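Local coordinates for protein peptidoglycan D,D-transpeptidase FtsI (Burkholderia pseudomallei, PDB 6HZI) that probably cross-links the peptide side chains of peptidoglycan as a penicillin-binding D,D-transpeptidase, the class of enzyme that beta-lactam antibiotics acylate, at residues G116-S121 with E236-P241; T20-A25 with S48-P53; I290-S295 with P312-I317; V58-F63 with V153-A158; G44-L49 with V206-T211. All coordinates share one frame; numbering follows the deposited sequence.

Interaction 1 of 5, residues G116-S121 with E236-P241; sequences GVIQKS and ESVVSP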
# COMPACT_ATOMS: atom_id res chain seq x y z
N GLY A 116 -2.40 -15.59 -6.81
CA GLY A 116 -3.87 -15.60 -6.67
C GLY A 116 -4.33 -14.95 -5.37
O GLY A 116 -5.31 -14.18 -5.40
N VAL A 117 -3.62 -15.18 -4.27
CA VAL A 117 -3.99 -14.66 -2.93
C VAL A 117 -3.89 -13.14 -2.98
O VAL A 117 -4.77 -12.51 -2.39
CB VAL A 117 -3.12 -15.30 -1.83
CG1 VAL A 117 -3.22 -14.65 -0.44
CG2 VAL A 117 -3.46 -16.79 -1.73
N ILE A 118 -2.87 -12.58 -3.64
CA ILE A 118 -2.77 -11.11 -3.78
C ILE A 118 -3.87 -10.62 -4.73
O ILE A 118 -4.55 -9.65 -4.40
CB ILE A 118 -1.39 -10.69 -4.29
CG1 ILE A 118 -0.32 -11.04 -3.27
CG2 ILE A 118 -1.36 -9.22 -4.64
CD1 ILE A 118 -0.63 -10.57 -1.86
N GLN A 119 -4.08 -11.33 -5.84
CA GLN A 119 -4.99 -10.84 -6.87
C GLN A 119 -6.40 -10.78 -6.27
O GLN A 119 -7.15 -9.85 -6.60
CB GLN A 119 -4.90 -11.77 -8.08
CG GLN A 119 -5.94 -11.45 -9.15
CD GLN A 119 -5.78 -12.37 -10.31
OE1 GLN A 119 -5.76 -13.58 -10.14
NE2 GLN A 119 -5.60 -11.79 -11.48
N LYS A 120 -6.78 -11.78 -5.49
CA LYS A 120 -8.18 -11.93 -5.05
C LYS A 120 -8.33 -11.33 -3.67
O LYS A 120 -9.45 -11.34 -3.15
CB LYS A 120 -8.59 -13.39 -5.02
CG LYS A 120 -8.56 -14.02 -6.39
CD LYS A 120 -9.68 -13.63 -7.28
CE LYS A 120 -9.45 -14.21 -8.67
NZ LYS A 120 -10.38 -13.61 -9.66
N SER A 121 -7.21 -10.92 -3.08
CA SER A 121 -7.17 -10.31 -1.74
C SER A 121 -7.79 -11.30 -0.74
O SER A 121 -8.66 -10.97 -0.00
CB SER A 121 -7.89 -8.96 -1.79
OG SER A 121 -7.63 -8.18 -0.64
N GLU A 236 0.27 -5.98 -10.34
CA GLU A 236 -0.33 -5.75 -11.69
C GLU A 236 -1.58 -6.64 -11.84
O GLU A 236 -2.64 -6.14 -12.30
CB GLU A 236 0.73 -5.96 -12.75
CG GLU A 236 0.19 -5.62 -14.13
CD GLU A 236 1.27 -5.44 -15.18
OE1 GLU A 236 0.90 -4.94 -16.29
OE2 GLU A 236 2.50 -5.75 -14.87
N SER A 237 -1.54 -7.87 -11.35
CA SER A 237 -2.70 -8.77 -11.55
C SER A 237 -3.93 -8.20 -10.83
O SER A 237 -5.07 -8.46 -11.29
CB SER A 237 -2.37 -10.17 -11.14
OG SER A 237 -2.28 -10.32 -9.72
N VAL A 238 -3.74 -7.42 -9.76
CA VAL A 238 -4.87 -6.85 -8.94
C VAL A 238 -5.77 -5.94 -9.79
O VAL A 238 -6.99 -5.85 -9.49
CB VAL A 238 -4.32 -6.05 -7.75
CG1 VAL A 238 -5.40 -5.18 -7.11
CG2 VAL A 238 -3.67 -6.96 -6.71
N VAL A 239 -5.18 -5.24 -10.76
CA VAL A 239 -5.86 -4.17 -11.53
C VAL A 239 -6.21 -4.71 -12.90
O VAL A 239 -6.36 -3.92 -13.81
CB VAL A 239 -4.98 -2.92 -11.56
CG1 VAL A 239 -5.68 -1.76 -12.25
CG2 VAL A 239 -4.60 -2.51 -10.15
N SER A 240 -6.42 -6.01 -13.00
CA SER A 240 -7.02 -6.71 -14.15
C SER A 240 -8.49 -6.98 -13.86
O SER A 240 -8.99 -6.79 -12.75
CB SER A 240 -6.24 -7.97 -14.50
OG SER A 240 -6.49 -9.03 -13.59
N PRO A 241 -9.26 -7.41 -14.89
CA PRO A 241 -10.65 -7.80 -14.69
C PRO A 241 -10.81 -8.88 -13.61
O PRO A 241 -11.76 -8.80 -12.89
CB PRO A 241 -11.04 -8.29 -16.10
CG PRO A 241 -10.18 -7.44 -17.03
CD PRO A 241 -8.85 -7.43 -16.31
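Gln119 lays its side chain along Ser237, where the last turn of helix 114-120 meets the last turn of helix 225-238. With CG anti to the backbone N (chi1 173°) and the chain straight beyond it, the amide is carried across to the end of the other helix. There NE2 gives a weak hydrogen bond to Ser237 O, 3.4 Å long but fairly straight, with 162° at the hydrogen. That carbonyl is gripped more firmly from its own chain: Ser240 OG donates to Ser237 O at 2.8 Å, tilted 17° from the carbonyl plane, and Ser240 N adds a longer backbone bond, so the weak glutamine bond only supplements them. Nearer the start of the side chain, Gln119 CB touches Ser237 OG at 3.4 Å; the hydroxyl itself bonds back to Met234 O within its helix. In the penicillin-binding transpeptidase fold, helix 114-120 leads straight into Ser121, which probably belongs to the (S/Y)xN motif and whose OG bonds to Ser67, Lys70 and Lys258 of the likely catalytic cluster. Ser121 has positive phi and closes a Schellman motif at the helix end. Val238 supplies the apolar half of the contact. Its CG2 meets Ile118 CG2 at 3.8 Å, the two side chains running at a slant to each other, and lies 3.7 Å from Ile118 O. Ile118 also touches Lys70 and Val74 of helix 70-79, while the backbones of Gln119 and Val238 bond to Thr244 and Ser245 respectively.

Interaction 2 of 5, residues T20-A25 with S48-P53; sequences TNLKAA and SLVNYP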
# COMPACT_ATOMS: atom_id res chain seq x y z
N THR A 20 -5.88 18.57 -6.90
CA THR A 20 -7.20 18.66 -7.61
C THR A 20 -7.89 17.30 -7.51
O THR A 20 -9.08 17.24 -7.17
CB THR A 20 -7.07 19.12 -9.07
OG1 THR A 20 -6.12 18.22 -9.64
CG2 THR A 20 -6.54 20.53 -9.22
N ASN A 21 -7.17 16.22 -7.75
CA ASN A 21 -7.77 14.86 -7.80
C ASN A 21 -8.27 14.49 -6.41
O ASN A 21 -9.36 13.99 -6.26
CB ASN A 21 -6.75 13.89 -8.40
CG ASN A 21 -6.72 14.00 -9.90
OD1 ASN A 21 -7.78 13.84 -10.47
ND2 ASN A 21 -5.57 14.21 -10.56
N LEU A 22 -7.47 14.72 -5.39
CA LEU A 22 -7.81 14.26 -4.04
C LEU A 22 -9.02 15.07 -3.59
O LEU A 22 -9.95 14.46 -3.09
CB LEU A 22 -6.62 14.43 -3.09
CG LEU A 22 -6.93 14.01 -1.66
CD1 LEU A 22 -7.25 12.53 -1.59
CD2 LEU A 22 -5.82 14.39 -0.69
N LYS A 23 -8.99 16.39 -3.81
CA LYS A 23 -10.04 17.31 -3.33
C LYS A 23 -11.35 16.95 -4.03
O LYS A 23 -12.39 16.83 -3.32
CB LYS A 23 -9.65 18.76 -3.63
CG LYS A 23 -10.47 19.80 -2.90
CD LYS A 23 -10.00 21.23 -3.13
CE LYS A 23 -11.09 22.22 -2.75
NZ LYS A 23 -10.60 23.61 -2.69
N ALA A 24 -11.30 16.78 -5.36
CA ALA A 24 -12.47 16.38 -6.19
C ALA A 24 -13.11 15.12 -5.59
O ALA A 24 -14.35 15.10 -5.50
CB ALA A 24 -12.07 16.16 -7.62
N ALA A 25 -12.30 14.13 -5.20
CA ALA A 25 -12.73 12.84 -4.63
C ALA A 25 -13.39 13.08 -3.28
O ALA A 25 -14.51 12.55 -3.01
CB ALA A 25 -11.54 11.92 -4.46
N SER A 48 4.96 14.84 -4.28
CA SER A 48 3.75 15.55 -3.82
C SER A 48 3.37 15.00 -2.47
O SER A 48 3.71 13.84 -2.15
CB SER A 48 2.58 15.45 -4.78
OG SER A 48 2.10 14.11 -4.85
N LEU A 49 2.66 15.84 -1.73
CA LEU A 49 2.26 15.51 -0.36
C LEU A 49 1.06 16.40 -0.06
O LEU A 49 1.24 17.63 -0.02
CB LEU A 49 3.44 15.72 0.59
CG LEU A 49 3.18 15.29 2.04
CD1 LEU A 49 3.15 13.79 2.17
CD2 LEU A 49 4.23 15.85 2.96
N VAL A 50 -0.11 15.79 0.04
CA VAL A 50 -1.38 16.52 -0.01
C VAL A 50 -2.33 15.94 1.03
O VAL A 50 -2.50 14.72 1.12
CB VAL A 50 -1.97 16.50 -1.43
CG1 VAL A 50 -3.38 17.04 -1.43
CG2 VAL A 50 -1.10 17.31 -2.39
N ASN A 51 -2.91 16.84 1.81
CA ASN A 51 -4.06 16.54 2.69
C ASN A 51 -5.22 17.48 2.33
O ASN A 51 -5.00 18.65 2.25
CB ASN A 51 -3.67 16.75 4.14
CG ASN A 51 -2.44 15.98 4.55
OD1 ASN A 51 -2.57 14.94 5.20
ND2 ASN A 51 -1.25 16.54 4.33
N TYR A 52 -6.45 16.99 2.21
CA TYR A 52 -7.64 17.85 2.05
C TYR A 52 -8.67 17.48 3.09
O TYR A 52 -9.20 16.37 3.03
CB TYR A 52 -8.27 17.73 0.66
CG TYR A 52 -9.35 18.75 0.54
CD1 TYR A 52 -9.01 20.09 0.51
CD2 TYR A 52 -10.69 18.42 0.64
CE1 TYR A 52 -9.98 21.08 0.47
CE2 TYR A 52 -11.68 19.39 0.59
CZ TYR A 52 -11.31 20.73 0.50
OH TYR A 52 -12.22 21.75 0.43
N PRO A 53 -9.01 18.39 4.04
CA PRO A 53 -8.34 19.69 4.22
C PRO A 53 -6.83 19.75 4.44
O PRO A 53 -6.39 20.10 5.52
CB PRO A 53 -8.91 20.16 5.55
CG PRO A 53 -10.30 19.56 5.58
CD PRO A 53 -10.16 18.20 4.94
O HOH W 1 -11.50 24.21 -0.35
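Helix 12-28 packs on an edge strand, 46-52, of the antiparallel sheet of the transpeptidase domain, and the contact has two parts: a CH-pi contact between Lys23 and Tyr52, and an apolar one round Leu22. The short segments run nearly parallel, at 21° with axes 8.4 Å apart. Lys23 is stretched out over one face of the Tyr52 ring, with CG 3.4 Å from the ring centroid and only 4° off the normal. Holding CG anti to the backbone N (chi1 -166°) and staying extended beyond it, the lysine continues across the ring so that CD passes over the same face and CE comes 3.4 Å from Tyr52 OH. The ammonium and the hydroxyl are joined through a water, which accepts from Lys23 NZ at 2.6 Å and lies 2.7 Å from Tyr52 OH at the edge of the ring, in its plane. Lys23 NZ also bonds to Tyr19 OH one turn earlier. Deeper in, Leu22 CD2 touches Val50 CG1 at 3.7 Å, the two side chains lying side by side and pointing opposite ways, and the same CD2 lies 3.9 Å from Tyr52 N. Leu22 also reaches Ala36 on strand 33-40, whose backbone pairs with strand 46-52, while Asn21 and Ala25 of the same helix lean on helix 310-324.

Interaction 3 of 5, residues I290-S295 with P312-I317; sequences IVVAVS and PVFSAI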
# COMPACT_ATOMS: atom_id res chain seq x y z
N ILE A 290 7.09 5.85 -10.14
CA ILE A 290 6.41 6.51 -9.00
C ILE A 290 5.65 5.45 -8.20
O ILE A 290 5.18 4.47 -8.81
CB ILE A 290 5.45 7.61 -9.47
CG1 ILE A 290 4.41 7.11 -10.46
CG2 ILE A 290 6.25 8.78 -10.04
CD1 ILE A 290 3.25 8.09 -10.65
N VAL A 291 5.61 5.67 -6.89
CA VAL A 291 4.66 5.04 -5.97
C VAL A 291 3.62 6.10 -5.63
O VAL A 291 4.03 7.25 -5.32
CB VAL A 291 5.39 4.58 -4.71
CG1 VAL A 291 4.45 4.33 -3.53
CG2 VAL A 291 6.27 3.36 -4.98
N VAL A 292 2.35 5.71 -5.65
CA VAL A 292 1.25 6.65 -5.32
C VAL A 292 0.41 6.02 -4.22
O VAL A 292 0.01 4.85 -4.38
CB VAL A 292 0.44 7.02 -6.57
CG1 VAL A 292 -0.82 7.81 -6.22
CG2 VAL A 292 1.26 7.81 -7.59
N ALA A 293 0.13 6.79 -3.17
CA ALA A 293 -0.73 6.33 -2.07
C ALA A 293 -1.87 7.32 -1.90
O ALA A 293 -1.64 8.56 -1.93
CB ALA A 293 0.08 6.19 -0.80
N VAL A 294 -3.06 6.77 -1.68
CA VAL A 294 -4.32 7.56 -1.56
C VAL A 294 -5.13 6.97 -0.43
O VAL A 294 -5.27 5.72 -0.37
CB VAL A 294 -5.15 7.51 -2.86
CG1 VAL A 294 -6.43 8.31 -2.69
CG2 VAL A 294 -4.37 8.03 -4.04
N SER A 295 -5.69 7.84 0.40
CA SER A 295 -6.60 7.45 1.50
C SER A 295 -7.79 8.44 1.58
O SER A 295 -7.57 9.66 1.58
CB SER A 295 -5.82 7.32 2.77
OG SER A 295 -6.60 6.71 3.78
N PRO A 312 -9.80 4.74 -8.12
CA PRO A 312 -9.94 5.71 -9.21
C PRO A 312 -9.16 7.01 -8.94
O PRO A 312 -8.66 7.62 -9.88
CB PRO A 312 -11.46 5.91 -9.30
CG PRO A 312 -12.05 4.78 -8.51
CD PRO A 312 -11.06 4.49 -7.41
N VAL A 313 -8.99 7.40 -7.68
CA VAL A 313 -8.17 8.60 -7.35
C VAL A 313 -6.70 8.30 -7.66
O VAL A 313 -6.08 9.14 -8.30
CB VAL A 313 -8.37 9.08 -5.91
CG1 VAL A 313 -7.53 10.32 -5.65
CG2 VAL A 313 -9.83 9.36 -5.63
N PHE A 314 -6.19 7.13 -7.23
CA PHE A 314 -4.87 6.58 -7.63
C PHE A 314 -4.74 6.66 -9.16
O PHE A 314 -3.74 7.24 -9.73
CB PHE A 314 -4.71 5.12 -7.18
CG PHE A 314 -3.49 4.40 -7.71
CD1 PHE A 314 -2.34 4.48 -6.98
CD2 PHE A 314 -3.47 3.64 -8.88
CE1 PHE A 314 -1.18 3.84 -7.38
CE2 PHE A 314 -2.29 3.01 -9.30
CZ PHE A 314 -1.15 3.12 -8.54
N SER A 315 -5.76 6.13 -9.86
CA SER A 315 -5.76 6.07 -11.34
C SER A 315 -5.53 7.47 -11.95
O SER A 315 -4.66 7.65 -12.83
CB SER A 315 -7.04 5.48 -11.88
OG SER A 315 -6.94 5.40 -13.30
N ALA A 316 -6.34 8.42 -11.55
CA ALA A 316 -6.31 9.81 -12.09
C ALA A 316 -4.94 10.44 -11.78
O ALA A 316 -4.29 10.92 -12.74
CB ALA A 316 -7.47 10.61 -11.52
N ILE A 317 -4.47 10.38 -10.53
CA ILE A 317 -3.15 10.97 -10.14
C ILE A 317 -2.04 10.30 -10.97
O ILE A 317 -1.07 10.97 -11.39
CB ILE A 317 -2.91 10.82 -8.61
CG1 ILE A 317 -3.90 11.65 -7.79
CG2 ILE A 317 -1.47 11.18 -8.24
CD1 ILE A 317 -3.84 11.36 -6.31
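Val292 and Val294 project from strand 290-297 onto helix 310-324, part of the helical layer packed against the central antiparallel sheet of the penicillin-binding transpeptidase fold. The strand and helix segments run at 141° to each other, their axes 8.2 Å apart. Phe314 turns an edge of its ring to the strand: Val292 O lies in the ring plane, 3.4 Å from Phe314 CE1, while Val292 CB touches that same CE1 at 3.7 Å. Having CG anti to the backbone N (chi1 171°) swings the ring out from the helix, across to Val292. The Phe314 ring also meets that of Phe279 on the next strand, their planes at about 55°. Val292 CG1 fills the angle between the Phe314 ring and Ile317, 4.0 Å from Ile317 CG2. The two methyls of Val294 have different partners. CG1 crosses Val313 at a slant, whereas CG2 sits against the backbone of Phe314 and comes 4.1 Å from Ile317 CD1. Every touching side chain is buried, and no hydrogen bond joins the segments. Ile317 also packs on Ala36 and Val38 of strand 33-40. The closest methyl pair is Val294 CG1 with Val313 CG1, 3.7 Å apart.

Interaction 4 of 5, residues V58-F63 with V153-A158; sequences VLTDVF and VGFPGA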
# COMPACT_ATOMS: atom_id res chain seq x y z
N VAL A 58 -1.73 12.66 6.77
CA VAL A 58 -0.77 11.79 6.03
C VAL A 58 0.36 11.30 6.93
O VAL A 58 0.76 10.13 6.79
CB VAL A 58 -0.16 12.57 4.84
CG1 VAL A 58 0.56 11.64 3.89
CG2 VAL A 58 -1.24 13.27 4.06
N LEU A 59 0.86 12.18 7.79
CA LEU A 59 1.96 11.89 8.72
C LEU A 59 1.46 11.65 10.15
O LEU A 59 2.13 10.84 10.84
CB LEU A 59 2.99 13.01 8.63
CG LEU A 59 3.79 12.99 7.33
CD1 LEU A 59 4.54 14.25 7.06
CD2 LEU A 59 4.79 11.87 7.36
N THR A 60 0.31 12.23 10.55
CA THR A 60 -0.23 12.20 11.95
C THR A 60 -1.23 11.06 12.15
O THR A 60 -1.25 10.51 13.23
CB THR A 60 -0.94 13.49 12.38
OG1 THR A 60 -2.04 13.74 11.51
CG2 THR A 60 -0.03 14.69 12.39
N ASP A 61 -2.07 10.75 11.18
CA ASP A 61 -3.22 9.83 11.37
C ASP A 61 -2.78 8.39 11.10
O ASP A 61 -2.16 8.09 10.06
CB ASP A 61 -4.40 10.22 10.49
CG ASP A 61 -5.17 11.43 10.99
OD1 ASP A 61 -4.69 12.13 11.97
OD2 ASP A 61 -6.24 11.66 10.40
N VAL A 62 -3.09 7.51 12.03
CA VAL A 62 -2.70 6.08 11.92
C VAL A 62 -3.98 5.27 11.86
O VAL A 62 -4.95 5.73 12.43
CB VAL A 62 -1.84 5.64 13.12
CG1 VAL A 62 -0.57 6.46 13.13
CG2 VAL A 62 -2.63 5.76 14.43
N PHE A 63 -3.94 4.13 11.16
CA PHE A 63 -5.10 3.25 10.93
C PHE A 63 -4.60 1.83 10.68
O PHE A 63 -3.39 1.60 10.43
CB PHE A 63 -5.91 3.68 9.71
CG PHE A 63 -5.11 4.02 8.48
CD1 PHE A 63 -4.57 5.29 8.29
CD2 PHE A 63 -4.96 3.09 7.45
CE1 PHE A 63 -3.87 5.60 7.14
CE2 PHE A 63 -4.29 3.42 6.29
CZ PHE A 63 -3.72 4.66 6.15
N VAL A 153 11.12 13.51 8.71
CA VAL A 153 11.12 14.26 7.43
C VAL A 153 10.99 15.75 7.74
O VAL A 153 10.69 16.51 6.83
CB VAL A 153 10.00 13.75 6.51
CG1 VAL A 153 10.25 12.32 6.13
CG2 VAL A 153 8.63 13.89 7.11
N GLY A 154 11.27 16.15 8.97
CA GLY A 154 11.29 17.57 9.33
C GLY A 154 9.97 18.00 9.91
O GLY A 154 9.78 19.21 10.15
N PHE A 155 9.05 17.07 10.11
CA PHE A 155 7.70 17.38 10.63
C PHE A 155 7.61 16.81 12.04
O PHE A 155 7.63 15.61 12.26
CB PHE A 155 6.58 16.87 9.72
CG PHE A 155 5.20 17.07 10.29
CD1 PHE A 155 4.61 18.33 10.32
CD2 PHE A 155 4.48 16.00 10.81
CE1 PHE A 155 3.34 18.53 10.86
CE2 PHE A 155 3.23 16.19 11.37
CZ PHE A 155 2.65 17.46 11.38
N PRO A 156 7.48 17.69 13.05
CA PRO A 156 7.41 17.23 14.44
C PRO A 156 6.01 16.64 14.62
O PRO A 156 5.04 17.17 14.07
CB PRO A 156 7.59 18.55 15.19
CG PRO A 156 6.83 19.57 14.30
CD PRO A 156 7.24 19.15 12.90
N GLY A 157 5.89 15.54 15.34
CA GLY A 157 4.57 14.93 15.57
C GLY A 157 4.16 13.97 14.46
O GLY A 157 2.96 13.66 14.38
N ALA A 158 5.11 13.50 13.63
CA ALA A 158 4.86 12.37 12.71
C ALA A 158 4.50 11.16 13.58
O ALA A 158 5.31 10.82 14.43
CB ALA A 158 6.05 12.10 11.84
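Leu59 and Thr60, in the short helix 57-60, meet a turn-rich loop, 153-158, on the surface of the transpeptidase domain. Phe155 to Ala158 of this loop form a type II beta turn, whose third residue, Gly157, has the positive phi such a turn favours. The apolar contacts centre on Leu59 and the Phe155 ring. Leu59 CB lies 4.0 Å from Phe155 CD2, the leucine and the phenylalanine passing alongside in opposing directions, and Leu59 CD1 meets Val153 CG2 tip to tip at 4.1 Å. The same leucine and valine both touch Phe188, which so extends the apolar cluster to helix 187-198. Thr60 crosses Phe155 at about a right angle and sets CG2 at the ring edge, in its plane. This methyl stands anti to the threonine's carbonyl carbon, with chi1 at 60°. No hydrogen bond joins the segments; their backbones only touch, Leu59 O lying 3.6 Å from Ala158 C, and the backbone bond of Leu59 goes instead to Ala159, one residue on. Thr60 CG2 touches both the ring and the backbone of the turn, 3.7 Å from Phe155 CE2 and equally far from Gly157 O.

Interaction 5 of 5, residues G44-L49 with V206-T211; sequences GEVLSL and VTIFKT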
# COMPACT_ATOMS: atom_id res chain seq x y z
N GLY A 44 13.69 8.12 -3.91
CA GLY A 44 12.87 8.28 -2.67
C GLY A 44 12.42 9.72 -2.41
O GLY A 44 11.92 9.97 -1.30
N GLU A 45 12.55 10.63 -3.39
CA GLU A 45 12.06 12.02 -3.27
C GLU A 45 10.54 12.05 -3.28
O GLU A 45 9.91 11.40 -4.12
CB GLU A 45 12.58 12.85 -4.45
CG GLU A 45 14.08 13.04 -4.43
CD GLU A 45 14.67 13.82 -5.60
OE1 GLU A 45 13.90 14.30 -6.42
OE2 GLU A 45 15.90 13.96 -5.65
N VAL A 46 9.95 12.79 -2.37
CA VAL A 46 8.49 13.06 -2.36
C VAL A 46 8.20 14.11 -3.44
O VAL A 46 8.67 15.27 -3.30
CB VAL A 46 8.05 13.55 -0.97
CG1 VAL A 46 6.57 13.92 -0.93
CG2 VAL A 46 8.39 12.54 0.11
N LEU A 47 7.43 13.74 -4.47
CA LEU A 47 7.05 14.67 -5.57
C LEU A 47 5.78 15.42 -5.16
O LEU A 47 5.59 16.56 -5.62
CB LEU A 47 6.87 13.92 -6.90
CG LEU A 47 8.08 13.09 -7.35
CD1 LEU A 47 7.83 12.40 -8.71
CD2 LEU A 47 9.27 14.01 -7.42
N SER A 48 4.96 14.84 -4.28
CA SER A 48 3.75 15.55 -3.82
C SER A 48 3.37 15.00 -2.47
O SER A 48 3.71 13.84 -2.15
CB SER A 48 2.58 15.45 -4.78
OG SER A 48 2.10 14.11 -4.85
N LEU A 49 2.66 15.84 -1.73
CA LEU A 49 2.26 15.51 -0.36
C LEU A 49 1.06 16.40 -0.06
O LEU A 49 1.24 17.63 -0.02
CB LEU A 49 3.44 15.72 0.59
CG LEU A 49 3.18 15.29 2.04
CD1 LEU A 49 3.15 13.79 2.17
CD2 LEU A 49 4.23 15.85 2.96
N VAL A 206 12.81 8.31 2.38
CA VAL A 206 11.78 9.16 1.73
C VAL A 206 11.89 10.53 2.35
O VAL A 206 11.63 10.67 3.53
CB VAL A 206 10.37 8.58 1.84
CG1 VAL A 206 9.35 9.54 1.27
CG2 VAL A 206 10.30 7.23 1.13
N THR A 207 12.16 11.51 1.50
CA THR A 207 12.71 12.82 1.88
C THR A 207 11.92 13.86 1.08
O THR A 207 11.58 13.53 -0.08
CB THR A 207 14.23 12.81 1.57
OG1 THR A 207 14.77 14.06 1.93
CG2 THR A 207 14.57 12.50 0.11
N ILE A 208 11.69 15.04 1.68
CA ILE A 208 11.14 16.24 1.01
C ILE A 208 12.27 17.10 0.42
O ILE A 208 11.95 18.17 -0.07
CB ILE A 208 10.29 17.00 2.04
CG1 ILE A 208 9.09 16.15 2.38
CG2 ILE A 208 9.84 18.34 1.54
CD1 ILE A 208 8.37 16.65 3.56
N PHE A 209 13.50 16.62 0.36
CA PHE A 209 14.66 17.36 -0.21
C PHE A 209 15.23 16.58 -1.39
O PHE A 209 15.19 15.35 -1.37
CB PHE A 209 15.75 17.57 0.83
CG PHE A 209 15.41 18.61 1.87
CD1 PHE A 209 14.70 18.27 3.00
CD2 PHE A 209 15.76 19.93 1.70
CE1 PHE A 209 14.33 19.23 3.93
CE2 PHE A 209 15.45 20.88 2.65
CZ PHE A 209 14.73 20.52 3.77
N LYS A 210 15.74 17.29 -2.39
CA LYS A 210 16.37 16.67 -3.59
C LYS A 210 17.66 16.00 -3.15
O LYS A 210 18.29 16.49 -2.23
CB LYS A 210 16.60 17.70 -4.70
CG LYS A 210 15.31 18.14 -5.35
CD LYS A 210 15.46 18.64 -6.75
CE LYS A 210 14.14 19.14 -7.28
NZ LYS A 210 14.30 19.86 -8.57
N THR A 211 17.93 14.84 -3.71
CA THR A 211 19.14 14.01 -3.48
C THR A 211 20.23 14.43 -4.47
O THR A 211 19.89 15.13 -5.43
CB THR A 211 18.70 12.56 -3.66
OG1 THR A 211 18.18 12.29 -4.98
CG2 THR A 211 17.66 12.23 -2.61
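A single beta bridge, Glu45 with Thr207, ties the start of the edge strand 46-52 to loop 206-211. It is made by two backbone bonds: Thr207 N gives one to Gly44 O at 3.2 Å, and Val46 N gives a shorter one to Thr207 O at 2.9 Å. Glu45 adds a side-chain clasp further along the loop. Its chain is extended beyond CG and brings OE2 to Thr211, where the backbone N and OG1 both donate, each at 2.9 Å. The N-H points almost straight at the oxygen, 175° at the hydrogen, and the two donors come from opposite faces of the carboxylate plane, both on the anti side. This double grip would stabilise the charged form of the glutamate. Lys210 turns to Asp6 instead, in a salt bridge. Next to the bridge Val46 CG2 presses on Val206 CG1 at 3.4 Å, a tight methyl contact with the side chains crossing at about a right angle, and Leu49 CD2 meets Ile208 CD1 at 4.3 Å. Thr207 OG1 accepts from Phe209 N, forming an ST turn. Beyond Val46 the strand passes through a classic beta bulge, Leu47 and Ser48 both facing Val38, at the border of the transpeptidase sheet.

Interactions 2, 3 and 5 all reach the same antiparallel sheet. Interactions 2 and 3 have centres 10 Å apart and join where helices 12-28 and 310-324 pack together, Ala25 CB lying 3.3 Å from Val313 CG2. Interactions 2 and 5 share Ser48 and Leu49 of strand 46-52. Interaction 4 touches both: Asn51 OD1 probably bonds to Val58 N at 2.9 Å, and Val153 CG1 lies 3.4 Å from Val206 O. Interaction 1 stands apart, its centre about 30 Å from that of interaction 4 and on the opposite side of the chain's centre. It alone contains a residue of the probable catalytic cluster, Ser121. Its nearest neighbour is interaction 3, about 6 Å away between nearest atoms.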